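Local coordinates for protein lysine/ornithine decarboxylase (Vibrio vulnificus, PDB 2PLJ) that catalyses the decarboxylation of lysine and ornithine as a pyridoxal phosphate-dependent enzyme of the beta/alpha-barrel (type IV) decarboxylases, at residues A[47-52]-A[57-62]; A[88-93]-A[402-407]; A[154-159]-A[198-203]. All blocks are in the same frame, centred on the assembly; numbering follows the deposited sequence.

In the fold
Contacts 1 and 2 are neighbours, their centres 11 Å apart, because strands 57-61 and 403-407 run side by side and parallel in the mixed sheet; backbone bonds such as L58 O to I405 N, 2.7 Å, join them. Contact 1 lays helix 40-53 on this sheet, and contact 2 ties it to helix 91-100 of the beta/alpha barrel. Contact 3, between barrel helices 153-157 and 191-203, lies 39 Å from contact 2 and 49 Å from contact 1, centre to centre, across the chain's centre. Contact 1 comes first in sequence; contact 3 falls between the two halves of contact 2. The C-terminal strand thus returns to the beta domain after the whole barrel has been built.

Contact 1: A[47-52]-A[57-62]; sequences EASVEQ and LLLLDC
L57 presses its CD1 methyl against S49 of helix 40-53, 3.6 Å from the carbonyl S49 O and 3.7 Å from S49 CB. With CG anti to the carbonyl carbon (chi1 -62°) and chi2 extended, this branch is the one that reaches the helix. V50 meets the same methyl with one branch, CG2 lying 4.1 Å from L57 CD1, and the two side chains meet at a slant; V50 also touches V303 of the adjacent strand. The helix lies over one face of the mixed sheet of the beta domain: its axis passes 10.2 Å from that of strand 57-61 at 129° between chain directions. L57 and L59 are directed at the helix. From the other face of the sheet, L58 and L60 reach T404 and V300, and L60 also meets V93 of helix 91-100. No hydrogen bond spans the two segments. The buried hydroxyl of S49 is satisfied within its own helix, OG hydrogen-bonded to L45 O with chi1 -69°, which sets it beside the backbone N. Over it comes L59, whose CD2 methyl stands 4.0 Å from S49 OG and 4.1 Å from S49 CB.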
ATOM      1  N   GLU A  47     -13.145  -8.217  22.736  1.00 23.74           N
ATOM      2  CA  GLU A  47     -12.215  -8.217  23.865  1.00 23.16           C
ATOM      3  C   GLU A  47     -11.497  -9.562  24.088  1.00 23.58           C
ATOM      4  O   GLU A  47     -10.285  -9.584  24.297  1.00 23.29           O
ATOM      5  CB  GLU A  47     -12.939  -7.760  25.126  1.00 23.00           C
ATOM      6  CG  GLU A  47     -13.402  -6.319  25.008  1.00 22.09           C
ATOM      7  CD  GLU A  47     -14.136  -5.837  26.246  1.00 22.13           C
ATOM      8  OE1 GLU A  47     -14.645  -6.700  27.005  1.00 22.74           O
ATOM      9  OE2 GLU A  47     -14.219  -4.606  26.438  1.00 21.12           O
ATOM     10  N   ALA A  48     -12.240 -10.664  24.031  1.00 24.05           N
ATOM     11  CA  ALA A  48     -11.636 -12.003  24.109  1.00 24.61           C
ATOM     12  C   ALA A  48     -10.580 -12.225  23.006  1.00 24.61           C
ATOM     13  O   ALA A  48      -9.506 -12.790  23.267  1.00 24.26           O
ATOM     14  CB  ALA A  48     -12.710 -13.082  24.046  1.00 24.57           C
ATOM     15  N   SER A  49     -10.883 -11.768  21.791  1.00 24.78           N
ATOM     16  CA  SER A  49      -9.964 -11.925  20.662  1.00 25.45           C
ATOM     17  C   SER A  49      -8.659 -11.157  20.860  1.00 25.47           C
ATOM     18  O   SER A  49      -7.575 -11.691  20.604  1.00 25.96           O
ATOM     19  CB  SER A  49     -10.649 -11.500  19.358  1.00 25.83           C
ATOM     20  OG  SER A  49     -11.669 -12.441  19.041  1.00 29.52           O
ATOM     21  N   VAL A  50      -8.765  -9.912  21.342  1.00 24.38           N
ATOM     22  CA  VAL A  50      -7.587  -9.109  21.627  1.00 24.42           C
ATOM     23  C   VAL A  50      -6.794  -9.753  22.778  1.00 24.99           C
ATOM     24  O   VAL A  50      -5.569  -9.821  22.722  1.00 25.16           O
ATOM     25  CB  VAL A  50      -7.955  -7.647  21.930  1.00 24.57           C
ATOM     26  CG1 VAL A  50      -6.730  -6.846  22.352  1.00 24.50           C
ATOM     27  CG2 VAL A  50      -8.600  -7.019  20.676  1.00 23.55           C
ATOM     28  N   GLU A  51      -7.509 -10.249  23.784  1.00 25.55           N
ATOM     29  CA  GLU A  51      -6.874 -10.933  24.925  1.00 26.69           C
ATOM     30  C   GLU A  51      -6.108 -12.172  24.453  1.00 26.46           C
ATOM     31  O   GLU A  51      -4.990 -12.412  24.886  1.00 26.74           O
ATOM     32  CB  GLU A  51      -7.923 -11.348  25.948  1.00 26.91           C
ATOM     33  CG  GLU A  51      -7.369 -12.209  27.088  1.00 29.96           C
ATOM     34  CD  GLU A  51      -8.159 -12.061  28.354  1.00 34.12           C
ATOM     35  OE1 GLU A  51      -8.708 -10.956  28.571  1.00 36.42           O
ATOM     36  OE2 GLU A  51      -8.210 -13.037  29.148  1.00 36.75           O
ATOM     37  N   GLN A  52      -6.710 -12.920  23.536  1.00 26.90           N
ATOM     38  CA  GLN A  52      -6.117 -14.154  23.039  1.00 27.26           C
ATOM     39  C   GLN A  52      -4.989 -13.914  22.029  1.00 26.96           C
ATOM     40  O   GLN A  52      -3.910 -14.509  22.157  1.00 27.21           O
ATOM     41  CB  GLN A  52      -7.209 -15.070  22.468  1.00 27.75           C
ATOM     42  CG  GLN A  52      -6.715 -16.333  21.761  1.00 31.13           C
ATOM     43  CD  GLN A  52      -6.242 -17.426  22.710  1.00 34.81           C
ATOM     44  OE1 GLN A  52      -6.472 -17.375  23.920  1.00 35.96           O
ATOM     45  NE2 GLN A  52      -5.584 -18.441  22.147  1.00 36.86           N
ATOM     46  N   LEU A  57      -6.287  -6.685  14.757  1.00 13.66           N
ATOM     47  CA  LEU A  57      -6.919  -7.920  14.240  1.00 12.75           C
ATOM     48  C   LEU A  57      -7.926  -7.567  13.177  1.00 13.23           C
ATOM     49  O   LEU A  57      -8.474  -6.449  13.179  1.00 12.83           O
ATOM     50  CB  LEU A  57      -7.684  -8.632  15.368  1.00 13.17           C
ATOM     51  CG  LEU A  57      -6.915  -9.135  16.572  1.00 14.68           C
ATOM     52  CD1 LEU A  57      -7.861  -9.720  17.614  1.00 16.48           C
ATOM     53  CD2 LEU A  57      -5.819 -10.135  16.159  1.00 17.76           C
ATOM     54  N   LEU A  58      -8.213  -8.538  12.311  1.00 12.08           N
ATOM     55  CA  LEU A  58      -9.353  -8.483  11.405  1.00 12.71           C
ATOM     56  C   LEU A  58     -10.207  -9.734  11.702  1.00 13.79           C
ATOM     57  O   LEU A  58      -9.721 -10.861  11.560  1.00 15.51           O
ATOM     58  CB  LEU A  58      -8.868  -8.488   9.962  1.00 13.30           C
ATOM     59  CG  LEU A  58      -8.113  -7.225   9.546  1.00 13.47           C
ATOM     60  CD1 LEU A  58      -7.406  -7.472   8.244  1.00 16.15           C
ATOM     61  CD2 LEU A  58      -9.078  -6.055   9.354  1.00 15.92           C
ATOM     62  N   LEU A  59     -11.447  -9.529  12.137  1.00 12.83           N
ATOM     63  CA  LEU A  59     -12.330 -10.643  12.474  1.00 12.69           C
ATOM     64  C   LEU A  59     -13.189 -10.985  11.255  1.00 12.37           C
ATOM     65  O   LEU A  59     -14.025 -10.186  10.837  1.00 12.31           O
ATOM     66  CB  LEU A  59     -13.201 -10.331  13.702  1.00 12.43           C
ATOM     67  CG  LEU A  59     -12.438  -9.837  14.944  1.00 14.12           C
ATOM     68  CD1 LEU A  59     -13.430  -9.587  16.082  1.00 13.91           C
ATOM     69  CD2 LEU A  59     -11.346 -10.859  15.344  1.00 14.71           C
ATOM     70  N   LEU A  60     -12.963 -12.162  10.705  1.00 12.39           N
ATOM     71  CA  LEU A  60     -13.675 -12.622   9.514  1.00 12.84           C
ATOM     72  C   LEU A  60     -14.790 -13.592   9.907  1.00 13.55           C
ATOM     73  O   LEU A  60     -14.552 -14.648  10.508  1.00 12.62           O
ATOM     74  CB  LEU A  60     -12.684 -13.325   8.579  1.00 13.23           C
ATOM     75  CG  LEU A  60     -13.305 -14.190   7.467  1.00 12.26           C
ATOM     76  CD1 LEU A  60     -14.094 -13.249   6.508  1.00 15.33           C
ATOM     77  CD2 LEU A  60     -12.178 -14.948   6.725  1.00 14.68           C
ATOM     78  N   ASP A  61     -16.015 -13.212   9.568  1.00 12.84           N
ATOM     79  CA  ASP A  61     -17.172 -14.030   9.948  1.00 12.89           C
ATOM     80  C   ASP A  61     -17.696 -14.750   8.698  1.00 12.01           C
ATOM     81  O   ASP A  61     -18.338 -14.125   7.815  1.00 12.89           O
ATOM     82  CB  ASP A  61     -18.265 -13.156  10.581  1.00 13.36           C
ATOM     83  CG  ASP A  61     -19.482 -13.976  11.050  1.00 14.59           C
ATOM     84  OD1 ASP A  61     -19.503 -15.211  10.816  1.00 14.79           O
ATOM     85  OD2 ASP A  61     -20.421 -13.364  11.634  1.00 14.91           O
ATOM     86  N   CYS A  62     -17.422 -16.068   8.596  1.00 12.15           N
ATOM     87  CA  CYS A  62     -17.869 -16.852   7.417  1.00 13.17           C
ATOM     88  C   CYS A  62     -19.392 -16.902   7.225  1.00 12.87           C
ATOM     89  O   CYS A  62     -19.868 -17.160   6.128  1.00 13.59           O
ATOM     90  CB  CYS A  62     -17.319 -18.277   7.466  1.00 13.29           C
ATOM     91  SG  CYS A  62     -15.503 -18.239   7.336  1.00 16.17           S
TER

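Contact 2: A[88-93]-A[402-407]; sequences LPHPVV and AQTIAL
H90 uses its two ring nitrogens differently: ND1 caps a helix, while NE2 is hydrogen-bonded to S24 OG and the NE2/CD2 side of the ring packs on T404 CG2. ND1 accepts from V92 N at 3.0 Å, with an N-H...ND1 angle of 143°, and the donor lies almost exactly in the ring plane, 1° out of it. H90 is thus the N-cap of helix 91-100. Its other nitrogen, NE2, is 3.7 Å from T404 CG2, with H90 CD2 close behind at 3.9 Å; the methyl comes to the ring obliquely. Because ND1 is an acceptor, a ring proton on NE2 would be consistent with the bond to S24 OG. The same S24 hydroxyl is also bonded to T404 O, so strand 24-26 links histidine and strand. Bonds at both ring nitrogens fix the ring's rotation, while T404 contributes an apolar branch: CG2, anti to the backbone N, faces the histidine. The contact spans the two domains of this decarboxylase family, setting the start of a beta/alpha-barrel helix against strand 403-407 of the beta domain, which runs parallel to both 24-26 and 57-61. Farther along, V92 faces A406, their CA atoms 7.1 Å apart. Both valine methyls straddle the alanine, CG1 and CG2 each 4.0 Å from A406 CB. S26 touches both residues of this apolar pair, and C62 packs on V92 as well. The bound P3T is some way off, about 14 Å from the H90 side chain. Just before the cap, P89 centres an inverse gamma turn and packs on F398 of the second subunit.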
ATOM      1  N   LEU A  88     -10.277  -9.805  -1.413  1.00 12.80           N
ATOM      2  CA  LEU A  88     -10.000 -10.580  -0.174  1.00 13.78           C
ATOM      3  C   LEU A  88      -9.668 -12.013  -0.612  1.00 14.10           C
ATOM      4  O   LEU A  88     -10.551 -12.852  -0.677  1.00 15.18           O
ATOM      5  CB  LEU A  88     -11.183 -10.541   0.819  1.00 14.16           C
ATOM      6  CG  LEU A  88     -10.880 -11.289   2.123  1.00 14.77           C
ATOM      7  CD1 LEU A  88      -9.593 -10.715   2.816  1.00 17.74           C
ATOM      8  CD2 LEU A  88     -12.099 -11.272   3.059  1.00 13.73           C
ATOM      9  N   PRO A  89      -8.403 -12.242  -1.011  1.00 14.82           N
ATOM     10  CA  PRO A  89      -7.974 -13.544  -1.538  1.00 15.18           C
ATOM     11  C   PRO A  89      -7.623 -14.494  -0.408  1.00 15.96           C
ATOM     12  O   PRO A  89      -6.447 -14.882  -0.246  1.00 18.06           O
ATOM     13  CB  PRO A  89      -6.730 -13.170  -2.358  1.00 15.39           C
ATOM     14  CG  PRO A  89      -6.093 -12.033  -1.579  1.00 16.45           C
ATOM     15  CD  PRO A  89      -7.306 -11.241  -1.068  1.00 15.30           C
ATOM     16  N   HIS A  90      -8.621 -14.849   0.399  1.00 16.04           N
ATOM     17  CA  HIS A  90      -8.365 -15.543   1.663  1.00 15.28           C
ATOM     18  C   HIS A  90      -8.793 -17.000   1.520  1.00 14.54           C
ATOM     19  O   HIS A  90      -9.912 -17.287   1.108  1.00 14.74           O
ATOM     20  CB  HIS A  90      -9.130 -14.856   2.786  1.00 15.70           C
ATOM     21  CG  HIS A  90      -8.756 -15.330   4.154  1.00 16.14           C
ATOM     22  ND1 HIS A  90      -8.924 -16.639   4.552  1.00 15.07           N
ATOM     23  CD2 HIS A  90      -8.264 -14.663   5.223  1.00 17.61           C
ATOM     24  CE1 HIS A  90      -8.504 -16.772   5.802  1.00 15.63           C
ATOM     25  NE2 HIS A  90      -8.103 -15.584   6.237  1.00 17.82           N
ATOM     26  N   PRO A  91      -7.906 -17.936   1.876  1.00 14.41           N
ATOM     27  CA  PRO A  91      -8.230 -19.364   1.651  1.00 15.23           C
ATOM     28  C   PRO A  91      -9.534 -19.816   2.357  1.00 13.95           C
ATOM     29  O   PRO A  91     -10.270 -20.642   1.808  1.00 13.20           O
ATOM     30  CB  PRO A  91      -7.032 -20.121   2.239  1.00 15.87           C
ATOM     31  CG  PRO A  91      -6.070 -19.101   2.710  1.00 18.42           C
ATOM     32  CD  PRO A  91      -6.585 -17.714   2.496  1.00 15.17           C
ATOM     33  N   VAL A  92      -9.805 -19.270   3.534  1.00 13.42           N
ATOM     34  CA  VAL A  92     -11.059 -19.609   4.238  1.00 13.67           C
ATOM     35  C   VAL A  92     -12.292 -19.089   3.483  1.00 12.63           C
ATOM     36  O   VAL A  92     -13.298 -19.787   3.369  1.00 12.65           O
ATOM     37  CB  VAL A  92     -11.051 -19.113   5.675  1.00 14.02           C
ATOM     38  CG1 VAL A  92     -12.450 -19.317   6.305  1.00 15.52           C
ATOM     39  CG2 VAL A  92     -10.028 -19.923   6.480  1.00 14.38           C
ATOM     40  N   VAL A  93     -12.169 -17.902   2.906  1.00 12.63           N
ATOM     41  CA  VAL A  93     -13.252 -17.355   2.071  1.00 13.09           C
ATOM     42  C   VAL A  93     -13.484 -18.267   0.837  1.00 13.51           C
ATOM     43  O   VAL A  93     -14.636 -18.580   0.467  1.00 13.06           O
ATOM     44  CB  VAL A  93     -12.969 -15.885   1.679  1.00 12.31           C
ATOM     45  CG1 VAL A  93     -13.999 -15.418   0.619  1.00 12.96           C
ATOM     46  CG2 VAL A  93     -12.977 -14.974   2.962  1.00 14.78           C
ATOM     47  N   ALA A 402      -2.112  -6.443  10.711  1.00 18.17           N
ATOM     48  CA  ALA A 402      -3.213  -7.061  11.444  1.00 17.36           C
ATOM     49  C   ALA A 402      -3.333  -8.545  11.097  1.00 17.31           C
ATOM     50  O   ALA A 402      -3.196  -8.933   9.926  1.00 18.04           O
ATOM     51  CB  ALA A 402      -4.509  -6.352  11.115  1.00 17.76           C
ATOM     52  N   GLN A 403      -3.572  -9.357  12.117  1.00 16.16           N
ATOM     53  CA  GLN A 403      -3.816 -10.785  11.935  1.00 16.16           C
ATOM     54  C   GLN A 403      -5.304 -11.000  11.684  1.00 15.92           C
ATOM     55  O   GLN A 403      -6.156 -10.487  12.422  1.00 15.54           O
ATOM     56  CB  GLN A 403      -3.385 -11.551  13.193  1.00 15.95           C
ATOM     57  CG  GLN A 403      -3.470 -13.060  12.979  1.00 17.53           C
ATOM     58  CD  GLN A 403      -2.981 -13.903  14.138  1.00 18.26           C
ATOM     59  OE1 GLN A 403      -2.861 -15.116  13.997  1.00 22.49           O
ATOM     60  NE2 GLN A 403      -2.683 -13.268  15.289  1.00 22.35           N
ATOM     61  N   THR A 404      -5.622 -11.779  10.658  1.00 15.03           N
ATOM     62  CA  THR A 404      -7.012 -12.142  10.408  1.00 15.42           C
ATOM     63  C   THR A 404      -7.406 -13.384  11.222  1.00 15.30           C
ATOM     64  O   THR A 404      -6.697 -14.392  11.221  1.00 16.93           O
ATOM     65  CB  THR A 404      -7.259 -12.350   8.890  1.00 16.11           C
ATOM     66  OG1 THR A 404      -7.116 -11.093   8.195  1.00 17.48           O
ATOM     67  CG2 THR A 404      -8.671 -12.859   8.614  1.00 17.78           C
ATOM     68  N   ILE A 405      -8.535 -13.302  11.909  1.00 14.13           N
ATOM     69  CA  ILE A 405      -9.048 -14.439  12.678  1.00 13.48           C
ATOM     70  C   ILE A 405     -10.332 -14.919  11.988  1.00 13.83           C
ATOM     71  O   ILE A 405     -11.303 -14.166  11.906  1.00 13.60           O
ATOM     72  CB  ILE A 405      -9.371 -14.070  14.146  1.00 13.83           C
ATOM     73  CG1 ILE A 405      -8.175 -13.366  14.831  1.00 14.59           C
ATOM     74  CG2 ILE A 405      -9.777 -15.346  14.893  1.00 14.23           C
ATOM     75  CD1 ILE A 405      -6.898 -14.188  14.819  1.00 14.96           C
ATOM     76  N   ALA A 406     -10.323 -16.159  11.483  1.00 13.09           N
ATOM     77  CA  ALA A 406     -11.465 -16.671  10.700  1.00 14.16           C
ATOM     78  C   ALA A 406     -12.391 -17.427  11.639  1.00 14.64           C
ATOM     79  O   ALA A 406     -11.960 -18.390  12.332  1.00 15.01           O
ATOM     80  CB  ALA A 406     -10.988 -17.589   9.564  1.00 14.13           C
ATOM     81  N   LEU A 407     -13.656 -17.020  11.619  1.00 14.63           N
ATOM     82  CA  LEU A 407     -14.705 -17.581  12.473  1.00 15.18           C
ATOM     83  C   LEU A 407     -15.842 -18.229  11.685  1.00 14.71           C
ATOM     84  O   LEU A 407     -16.184 -17.792  10.563  1.00 14.24           O
ATOM     85  CB  LEU A 407     -15.316 -16.461  13.349  1.00 15.61           C
ATOM     86  CG  LEU A 407     -14.354 -15.479  14.044  1.00 20.09           C
ATOM     87  CD1 LEU A 407     -15.101 -14.257  14.578  1.00 23.44           C
ATOM     88  CD2 LEU A 407     -13.660 -16.206  15.145  1.00 20.97           C
TER

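Contact 3: A[154-159]-A[198-203]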
ATOM      1  N   ASN A 154      -3.624  -7.332 -30.019  1.00 14.33           N
ATOM      2  CA  ASN A 154      -2.293  -7.697 -29.518  1.00 14.47           C
ATOM      3  C   ASN A 154      -2.439  -8.858 -28.524  1.00 14.38           C
ATOM      4  O   ASN A 154      -1.712  -9.842 -28.579  1.00 14.69           O
ATOM      5  CB  ASN A 154      -1.650  -6.466 -28.876  1.00 14.29           C
ATOM      6  CG  ASN A 154      -0.291  -6.748 -28.236  1.00 15.41           C
ATOM      7  OD1 ASN A 154      -0.201  -7.284 -27.120  1.00 16.55           O
ATOM      8  ND2 ASN A 154       0.776  -6.295 -28.903  1.00 17.25           N
ATOM      9  N   GLU A 155      -3.406  -8.735 -27.628  1.00 13.84           N
ATOM     10  CA  GLU A 155      -3.719  -9.804 -26.686  1.00 13.08           C
ATOM     11  C   GLU A 155      -4.237 -11.065 -27.406  1.00 13.79           C
ATOM     12  O   GLU A 155      -3.819 -12.187 -27.094  1.00 13.96           O
ATOM     13  CB  GLU A 155      -4.725  -9.326 -25.649  1.00 13.58           C
ATOM     14  CG  GLU A 155      -4.775 -10.220 -24.404  1.00 12.26           C
ATOM     15  CD  GLU A 155      -3.541 -10.019 -23.491  1.00 14.22           C
ATOM     16  OE1 GLU A 155      -2.739  -9.064 -23.740  1.00 13.98           O
ATOM     17  OE2 GLU A 155      -3.389 -10.823 -22.541  1.00 15.60           O
ATOM     18  N   LEU A 156      -5.151 -10.877 -28.351  1.00 14.03           N
ATOM     19  CA  LEU A 156      -5.697 -12.019 -29.096  1.00 14.17           C
ATOM     20  C   LEU A 156      -4.568 -12.868 -29.706  1.00 14.41           C
ATOM     21  O   LEU A 156      -4.616 -14.109 -29.661  1.00 15.15           O
ATOM     22  CB  LEU A 156      -6.668 -11.532 -30.193  1.00 13.46           C
ATOM     23  CG  LEU A 156      -7.332 -12.676 -30.977  1.00 15.16           C
ATOM     24  CD1 LEU A 156      -8.262 -13.493 -30.066  1.00 14.05           C
ATOM     25  CD2 LEU A 156      -8.036 -12.131 -32.235  1.00 14.39           C
ATOM     26  N   GLU A 157      -3.559 -12.199 -30.274  1.00 14.91           N
ATOM     27  CA  GLU A 157      -2.426 -12.878 -30.927  1.00 15.24           C
ATOM     28  C   GLU A 157      -1.738 -13.859 -29.972  1.00 14.87           C
ATOM     29  O   GLU A 157      -1.241 -14.914 -30.409  1.00 14.64           O
ATOM     30  CB  GLU A 157      -1.420 -11.844 -31.486  1.00 16.35           C
ATOM     31  CG  GLU A 157      -0.271 -12.421 -32.338  1.00 19.82           C
ATOM     32  CD  GLU A 157       0.901 -12.985 -31.496  1.00 26.31           C
ATOM     33  OE1 GLU A 157       0.960 -12.782 -30.253  1.00 26.64           O
ATOM     34  OE2 GLU A 157       1.783 -13.645 -32.089  1.00 27.94           O
ATOM     35  N   LYS A 158      -1.715 -13.512 -28.677  1.00 13.83           N
ATOM     36  CA  LYS A 158      -1.087 -14.337 -27.644  1.00 13.46           C
ATOM     37  C   LYS A 158      -1.713 -15.730 -27.541  1.00 14.08           C
ATOM     38  O   LYS A 158      -1.110 -16.634 -26.947  1.00 14.46           O
ATOM     39  CB  LYS A 158      -1.161 -13.644 -26.271  1.00 12.67           C
ATOM     40  CG  LYS A 158      -0.506 -12.289 -26.291  1.00 12.16           C
ATOM     41  CD  LYS A 158      -0.409 -11.728 -24.870  1.00 12.56           C
ATOM     42  CE  LYS A 158       0.191 -10.320 -24.912  1.00 15.95           C
ATOM     43  NZ  LYS A 158      -0.034  -9.629 -23.597  1.00 13.70           N
ATOM     44  N   PHE A 159      -2.933 -15.873 -28.066  1.00 13.62           N
ATOM     45  CA  PHE A 159      -3.688 -17.133 -27.963  1.00 14.16           C
ATOM     46  C   PHE A 159      -3.587 -18.058 -29.177  1.00 14.13           C
ATOM     47  O   PHE A 159      -4.142 -19.174 -29.174  1.00 14.05           O
ATOM     48  CB  PHE A 159      -5.158 -16.869 -27.589  1.00 13.61           C
ATOM     49  CG  PHE A 159      -5.306 -16.466 -26.152  1.00 15.04           C
ATOM     50  CD1 PHE A 159      -5.258 -17.438 -25.159  1.00 13.02           C
ATOM     51  CD2 PHE A 159      -5.368 -15.106 -25.800  1.00 14.82           C
ATOM     52  CE1 PHE A 159      -5.333 -17.071 -23.797  1.00 16.39           C
ATOM     53  CE2 PHE A 159      -5.439 -14.716 -24.468  1.00 16.30           C
ATOM     54  CZ  PHE A 159      -5.427 -15.697 -23.456  1.00 15.76           C
ATOM     55  N   ILE A 198     -13.642 -10.433 -32.888  1.00 15.13           N
ATOM     56  CA  ILE A 198     -14.397 -11.684 -33.027  1.00 15.12           C
ATOM     57  C   ILE A 198     -14.197 -12.264 -34.451  1.00 15.59           C
ATOM     58  O   ILE A 198     -13.952 -13.470 -34.624  1.00 15.42           O
ATOM     59  CB  ILE A 198     -15.879 -11.502 -32.639  1.00 14.73           C
ATOM     60  CG1 ILE A 198     -16.000 -11.238 -31.118  1.00 14.47           C
ATOM     61  CG2 ILE A 198     -16.718 -12.739 -33.022  1.00 14.25           C
ATOM     62  CD1 ILE A 198     -17.336 -10.716 -30.681  1.00 16.59           C
ATOM     63  N   GLU A 199     -14.251 -11.387 -35.450  1.00 15.23           N
ATOM     64  CA  GLU A 199     -13.956 -11.801 -36.823  1.00 16.66           C
ATOM     65  C   GLU A 199     -12.514 -12.330 -36.984  1.00 16.19           C
ATOM     66  O   GLU A 199     -12.293 -13.321 -37.711  1.00 15.26           O
ATOM     67  CB  GLU A 199     -14.260 -10.675 -37.818  1.00 17.08           C
ATOM     68  CG  GLU A 199     -14.573 -11.188 -39.207  1.00 23.30           C
ATOM     69  CD  GLU A 199     -15.189 -10.121 -40.115  1.00 28.78           C
ATOM     70  OE1 GLU A 199     -15.872  -9.203 -39.591  1.00 32.25           O
ATOM     71  OE2 GLU A 199     -14.992 -10.211 -41.350  1.00 32.60           O
ATOM     72  N   THR A 200     -11.554 -11.674 -36.314  1.00 15.91           N
ATOM     73  CA  THR A 200     -10.149 -12.098 -36.360  1.00 16.23           C
ATOM     74  C   THR A 200      -9.952 -13.449 -35.651  1.00 15.99           C
ATOM     75  O   THR A 200      -9.210 -14.312 -36.156  1.00 15.73           O
ATOM     76  CB  THR A 200      -9.185 -11.010 -35.819  1.00 16.46           C
ATOM     77  OG1 THR A 200      -9.407  -9.792 -36.534  1.00 17.46           O
ATOM     78  CG2 THR A 200      -7.734 -11.408 -36.006  1.00 16.62           C
ATOM     79  N   ALA A 201     -10.642 -13.644 -34.524  1.00 15.43           N
ATOM     80  CA  ALA A 201     -10.586 -14.919 -33.806  1.00 15.57           C
ATOM     81  C   ALA A 201     -11.065 -16.056 -34.720  1.00 16.20           C
ATOM     82  O   ALA A 201     -10.490 -17.144 -34.724  1.00 15.90           O
ATOM     83  CB  ALA A 201     -11.432 -14.853 -32.528  1.00 15.32           C
ATOM     84  N   LYS A 202     -12.105 -15.801 -35.515  1.00 16.84           N
ATOM     85  CA  LYS A 202     -12.583 -16.838 -36.449  1.00 18.18           C
ATOM     86  C   LYS A 202     -11.500 -17.183 -37.488  1.00 18.58           C
ATOM     87  O   LYS A 202     -11.235 -18.364 -37.748  1.00 18.25           O
ATOM     88  CB  LYS A 202     -13.880 -16.438 -37.154  1.00 18.61           C
ATOM     89  CG  LYS A 202     -14.448 -17.605 -37.991  1.00 20.69           C
ATOM     90  CD  LYS A 202     -15.580 -17.178 -38.889  1.00 27.57           C
ATOM     91  CE  LYS A 202     -16.157 -18.374 -39.649  1.00 29.51           C
ATOM     92  NZ  LYS A 202     -17.575 -18.113 -40.052  1.00 32.91           N
ATOM     93  N   GLU A 203     -10.867 -16.146 -38.043  1.00 19.36           N
ATOM     94  CA  GLU A 203      -9.783 -16.314 -39.014  1.00 21.06           C
ATOM     95  C   GLU A 203      -8.665 -17.150 -38.402  1.00 19.71           C
ATOM     96  O   GLU A 203      -8.133 -18.051 -39.059  1.00 20.13           O
ATOM     97  CB  GLU A 203      -9.236 -14.955 -39.461  1.00 21.09           C
ATOM     98  CG  GLU A 203     -10.172 -14.189 -40.394  1.00 24.75           C
ATOM     99  CD  GLU A 203      -9.831 -12.696 -40.538  1.00 25.38           C
ATOM    100  OE1 GLU A 203      -8.767 -12.248 -40.044  1.00 30.77           O
ATOM    101  OE2 GLU A 203     -10.642 -11.967 -41.162  1.00 31.71           O
TER
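The extended first torsion of L156 (chi1 -177°), followed by chi2 of 66°, carries its forked end out from helix 153-157 to the flank of helix 191-203, where T200 and A201 receive it. These are successive helices on the outside of the beta/alpha barrel: one follows strand 147-150, the other strand 167-171, and they pack against each other over the strands beneath. The two branches of L156 divide the work. CD2 lies 3.8 Å from A201 N and so rests on the backbone of the partner helix; it also touches T200 CG2 at 3.9 Å. CD1 faces the A201 methyl instead, 4.2 Å from A201 CB. The CA atoms of L156 and A201 are 7.4 Å apart, a close approach consistent with the small alanine side chain. L156 and T200 approach each other at an oblique angle. The threonine turns its methyl to the leucine, CG2 standing anti to the backbone N, while OG1 hydrogen-bonds V196 O within its own helix. The contact is made by van der Waals packing, with no hydrogen bond between the segments. L168 of strand 167-171 and W204 extend the packing round L156, and I208 of strand 207-212 lies against A201. E155 and K158 serve another side, toward K132 and the second subunit: E155 OE2 forms a salt bridge with K132 NZ, and K158 NZ bonds to K132 O and to M307 O of the second subunit. K158 NZ also makes a salt bridge to E155 OE1 at 2.8 Å, approaching that oxygen from above the carboxylate plane, 38° out of it.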